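Local structure of putative uncharacterized protein Ta1305 (Thermoplasma acidophilum, 4RKS) at residues I56-S61 / K323-V328; S64-T69 / Q118-L123. The protein phosphorylates (R)-mevalonate at its 3-hydroxyl with ATP, a step of the alternative mevalonate pathway to isopentenyl diphosphate in extreme acidophiles. One frame throughout, in Å; residues are numbered along the deposited sequence.

Contact 1. Residues I56-S61 / K323-V328; sequences IAYSDS and KMLRIV
S59 and R326 form the hydrogen-bonded pair of this antiparallel strand contact: S59 N gives its hydrogen to R326 O at 3.0 Å, and R326 N returns one to S59 O at 2.9 Å. Two residues further along, V328 N bonds to A57 O (3.0 Å). Between these, Y58 faces I327 as a non-hydrogen-bonded pair. L325 sets both methyls obliquely beside the CD2-CE2 bond of Y58, L325 CD1 being 3.6 Å from Y58 CD2. At the other end of the contact the CD1 methyls of I56 and I327 meet at 3.4 Å, tighter than usual, the two side chains crossing at about a right angle. V328 CG2 packs on the backbone carbon of Y58 (3.6 Å). R326, its chain bent at chi3 (49°), runs past D60 O and lays one face of its guanidinium over S61 CA. The polar ends of S59 and D60 turn elsewhere, S59 OG to I65 O and D60 OD2 to S64 OG. The pairing docks strand 321-327, from near the C-terminus, onto strand 53-59 of the N-terminal domain. Strand 321-327 also pairs with strand 193-199, whose I195 touches I56 and I327; strand 53-59 pairs antiparallel with strand 24-34, and helix 308-312 covers M324.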
# COMPACT_ATOMS: atom_id res chain seq x y z
N ILE A 56 5.06 -0.65 4.07
CA ILE A 56 6.14 0.10 3.41
C ILE A 56 5.67 0.58 2.04
O ILE A 56 4.88 -0.10 1.39
CB ILE A 56 7.40 -0.76 3.18
CG1 ILE A 56 6.98 -2.13 2.64
CG2 ILE A 56 8.24 -0.87 4.42
CD1 ILE A 56 8.14 -3.04 2.28
N ALA A 57 6.17 1.73 1.60
CA ALA A 57 6.03 2.13 0.20
C ALA A 57 7.23 1.61 -0.59
O ALA A 57 8.35 1.61 -0.07
CB ALA A 57 5.91 3.63 0.07
N TYR A 58 7.01 1.16 -1.82
CA TYR A 58 8.11 0.66 -2.64
C TYR A 58 8.07 1.25 -4.05
O TYR A 58 7.05 1.79 -4.48
CB TYR A 58 8.08 -0.87 -2.72
CG TYR A 58 6.96 -1.42 -3.61
CD1 TYR A 58 5.70 -1.67 -3.10
CD2 TYR A 58 7.19 -1.70 -4.96
CE1 TYR A 58 4.69 -2.18 -3.89
CE2 TYR A 58 6.17 -2.20 -5.78
CZ TYR A 58 4.92 -2.44 -5.23
OH TYR A 58 3.90 -2.94 -6.00
N SER A 59 9.19 1.13 -4.77
CA SER A 59 9.20 1.32 -6.22
C SER A 59 10.31 0.42 -6.74
O SER A 59 10.72 -0.49 -6.03
CB SER A 59 9.43 2.78 -6.60
OG SER A 59 9.09 3.02 -7.96
N ASP A 60 10.80 0.67 -7.95
CA ASP A 60 12.07 0.07 -8.37
C ASP A 60 13.18 1.10 -8.13
O ASP A 60 12.90 2.16 -7.57
CB ASP A 60 12.03 -0.40 -9.82
CG ASP A 60 11.65 0.72 -10.79
OD1 ASP A 60 11.76 1.92 -10.44
OD2 ASP A 60 11.25 0.38 -11.92
N SER A 61 14.41 0.81 -8.53
CA SER A 61 15.55 1.68 -8.21
C SER A 61 15.47 3.02 -8.93
O SER A 61 16.02 4.02 -8.45
CB SER A 61 16.89 0.98 -8.56
OG SER A 61 16.80 0.29 -9.79
N LYS A 323 10.84 -8.82 -10.19
CA LYS A 323 11.14 -7.39 -10.15
C LYS A 323 12.03 -7.06 -8.97
O LYS A 323 11.86 -7.63 -7.88
CB LYS A 323 9.86 -6.56 -10.08
CG LYS A 323 9.66 -5.63 -11.24
CD LYS A 323 9.13 -6.37 -12.45
CE LYS A 323 8.88 -5.43 -13.62
NZ LYS A 323 8.32 -6.13 -14.81
N MET A 324 12.97 -6.15 -9.17
CA MET A 324 13.83 -5.68 -8.09
C MET A 324 13.23 -4.40 -7.50
O MET A 324 13.11 -3.40 -8.20
CB MET A 324 15.25 -5.43 -8.60
CG MET A 324 16.24 -4.99 -7.53
SD MET A 324 16.68 -6.30 -6.36
CE MET A 324 17.69 -7.35 -7.41
N LEU A 325 12.88 -4.45 -6.22
CA LEU A 325 12.20 -3.34 -5.56
C LEU A 325 13.02 -2.71 -4.43
O LEU A 325 13.94 -3.32 -3.90
CB LEU A 325 10.86 -3.82 -4.98
CG LEU A 325 9.88 -4.55 -5.91
CD1 LEU A 325 8.62 -4.98 -5.15
CD2 LEU A 325 9.51 -3.67 -7.09
N ARG A 326 12.66 -1.48 -4.06
CA ARG A 326 13.29 -0.83 -2.92
C ARG A 326 12.29 0.03 -2.15
O ARG A 326 11.26 0.44 -2.70
CB ARG A 326 14.48 0.02 -3.37
CG ARG A 326 14.13 1.14 -4.32
CD ARG A 326 15.24 2.19 -4.34
NE ARG A 326 16.56 1.61 -4.53
CZ ARG A 326 17.67 2.32 -4.75
NH1 ARG A 326 17.60 3.64 -4.82
NH2 ARG A 326 18.83 1.70 -4.90
N ILE A 327 12.59 0.31 -0.89
CA ILE A 327 11.71 1.14 -0.05
C ILE A 327 11.84 2.60 -0.47
O ILE A 327 12.95 3.09 -0.59
CB ILE A 327 12.06 1.02 1.44
CG1 ILE A 327 12.00 -0.44 1.91
CG2 ILE A 327 11.16 1.94 2.29
CD1 ILE A 327 10.88 -1.21 1.34
N VAL A 328 10.73 3.30 -0.68
CA VAL A 328 10.80 4.72 -1.06
C VAL A 328 9.94 5.61 -0.15
O VAL A 328 9.36 5.13 0.84
CB VAL A 328 10.40 4.92 -2.54
CG1 VAL A 328 11.34 4.12 -3.47
CG2 VAL A 328 8.94 4.52 -2.79

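Contact 2. Residues S64-T69 / Q118-L123; sequences SIRSET and QNFGIL
R66 lays its guanidinium flat over one face of the F120 ring, a cation-pi stack between neighbouring strands of an antiparallel beta sheet in the N-terminal part of this GHMP kinase. The planes are 12° apart, and R66 CZ stands 4.0 Å from the ring centroid of F120. An extended chain from CG to NE carries the group out over the ring. Two partners at its edge hold it flat: R66 NH1 bonds to S64 O, while R66 NE and NH2 grip E68 side-on, both on OE2, with R66 NE at 2.8 Å from E68 OE2. The two nitrogens come from the same face of the carboxylate, which is itself turned 63° from the F120 ring; E68 OE1 lies obliquely near F120 CE1, at 3.8 Å. The S64 and E68 bonds, all close to the guanidinium plane, fix its rotation; E68 would probably also favour its positive charge.

R66, E68, Q118 and F120 put their side chains on one face of the sheet, S67 and N119 on the other. The backbone pairs R66 with F120 and E68 with Q118, two bonds each; E68 N meets Q118 O at 2.8 Å. Past the strand ends I65 CG2 touches I122 CG2 at 4.0 Å, and G121, with positive phi, turns the chain away from the strand. Q118 and N119 belong to the ATP-binding residues, and N119 N is held by N82 OD1. On the buried face the N119 amide serves two neighbours: ND2 donates to L123 O, which lies close to the N119 amide plane, 3.0 Å from ND2, and OD1 takes the hydroxyl hydrogen of S67, whose OG points opposite the backbone N (chi1 -172°) and sits only 2.6 Å from N119 OD1.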
# COMPACT_ATOMS: atom_id res chain seq x y z
N SER A 64 10.37 4.27 -11.17
CA SER A 64 9.43 4.19 -12.28
C SER A 64 8.10 3.49 -11.96
O SER A 64 7.12 3.69 -12.67
CB SER A 64 10.09 3.48 -13.48
OG SER A 64 9.83 2.08 -13.48
N ILE A 65 8.08 2.65 -10.92
CA ILE A 65 6.81 2.07 -10.46
C ILE A 65 6.10 3.12 -9.60
O ILE A 65 6.58 3.49 -8.52
CB ILE A 65 7.02 0.77 -9.66
CG1 ILE A 65 7.81 -0.26 -10.50
CG2 ILE A 65 5.69 0.16 -9.26
CD1 ILE A 65 7.90 -1.60 -9.83
N ARG A 66 4.95 3.59 -10.08
CA ARG A 66 4.34 4.78 -9.50
C ARG A 66 2.93 5.02 -10.03
O ARG A 66 2.54 4.45 -11.05
CB ARG A 66 5.17 6.00 -9.80
CG ARG A 66 5.10 6.40 -11.28
CD ARG A 66 6.32 7.21 -11.66
NE ARG A 66 6.19 7.87 -12.95
CZ ARG A 66 6.44 7.29 -14.13
NH1 ARG A 66 6.82 6.02 -14.19
NH2 ARG A 66 6.30 7.99 -15.25
N SER A 67 2.18 5.89 -9.33
CA SER A 67 0.93 6.43 -9.84
C SER A 67 1.02 7.96 -10.03
O SER A 67 1.38 8.68 -9.10
CB SER A 67 -0.22 6.07 -8.91
OG SER A 67 -1.46 6.43 -9.49
N GLU A 68 0.70 8.43 -11.23
CA GLU A 68 0.68 9.88 -11.52
C GLU A 68 -0.74 10.42 -11.70
O GLU A 68 -1.56 9.85 -12.41
CB GLU A 68 1.50 10.21 -12.76
CG GLU A 68 2.97 9.82 -12.65
CD GLU A 68 3.77 10.29 -13.86
OE1 GLU A 68 3.14 10.65 -14.89
OE2 GLU A 68 5.01 10.30 -13.78
N THR A 69 -0.99 11.56 -11.07
CA THR A 69 -2.33 12.12 -10.96
C THR A 69 -2.36 13.54 -11.49
O THR A 69 -1.41 14.28 -11.33
CB THR A 69 -2.79 12.12 -9.49
OG1 THR A 69 -3.18 10.81 -9.14
CG2 THR A 69 -3.97 13.08 -9.26
N GLN A 118 -2.69 7.97 -14.16
CA GLN A 118 -1.85 7.08 -14.99
C GLN A 118 -0.95 6.26 -14.08
O GLN A 118 -0.07 6.81 -13.41
CB GLN A 118 -1.02 7.88 -16.01
CG GLN A 118 -1.89 8.79 -16.92
CD GLN A 118 -1.13 9.39 -18.11
OE1 GLN A 118 -0.13 8.84 -18.56
NE2 GLN A 118 -1.63 10.51 -18.62
N ASN A 119 -1.18 4.95 -14.05
CA ASN A 119 -0.36 4.00 -13.30
C ASN A 119 0.73 3.34 -14.14
O ASN A 119 0.49 2.97 -15.30
CB ASN A 119 -1.24 2.91 -12.69
CG ASN A 119 -2.14 3.44 -11.59
OD1 ASN A 119 -2.13 4.64 -11.30
ND2 ASN A 119 -2.92 2.56 -10.98
N PHE A 120 1.91 3.18 -13.56
CA PHE A 120 3.04 2.57 -14.26
C PHE A 120 3.63 1.44 -13.44
O PHE A 120 4.05 1.67 -12.31
CB PHE A 120 4.12 3.61 -14.55
CG PHE A 120 3.62 4.81 -15.30
CD1 PHE A 120 2.98 5.85 -14.62
CD2 PHE A 120 3.79 4.91 -16.67
CE1 PHE A 120 2.51 6.95 -15.31
CE2 PHE A 120 3.32 6.02 -17.36
CZ PHE A 120 2.67 7.04 -16.67
N GLY A 121 3.66 0.23 -13.97
CA GLY A 121 4.28 -0.88 -13.27
C GLY A 121 3.37 -1.39 -12.17
O GLY A 121 3.79 -2.17 -11.32
N ILE A 122 2.13 -0.90 -12.18
CA ILE A 122 1.03 -1.45 -11.40
C ILE A 122 -0.24 -1.39 -12.26
O ILE A 122 -0.29 -0.64 -13.24
CB ILE A 122 0.82 -0.70 -10.06
CG1 ILE A 122 0.73 0.81 -10.29
CG2 ILE A 122 1.92 -1.03 -9.07
CD1 ILE A 122 0.77 1.63 -9.00
N LEU A 123 -1.26 -2.17 -11.90
CA LEU A 123 -2.48 -2.28 -12.71
C LEU A 123 -3.27 -0.96 -12.76
O LEU A 123 -3.39 -0.25 -11.76
CB LEU A 123 -3.38 -3.41 -12.19

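Overall arrangement
Contacts 1 and 2 have their centres 13 Å apart and are joined by the short connection from strand 53-59 to strand 66-73. Both of these strands pair with strand 24-34. Along the chain the order is 56-61, 64-69, 118-123 and 323-328, so contact 1 brings a strand from near the C-terminus onto the N-terminal domain, whereas both halves of contact 2 lie within that domain. They touch directly, through the S59-I65 bond and through L325 CD2 packing on I65 CD1. Contact 2 contributes ATP-binding residues, while in contact 1 the A57 side chain lies about 6 Å from that of substrate-binding R163. The connected strands thus run close to both the nucleotide and the mevalonate sites.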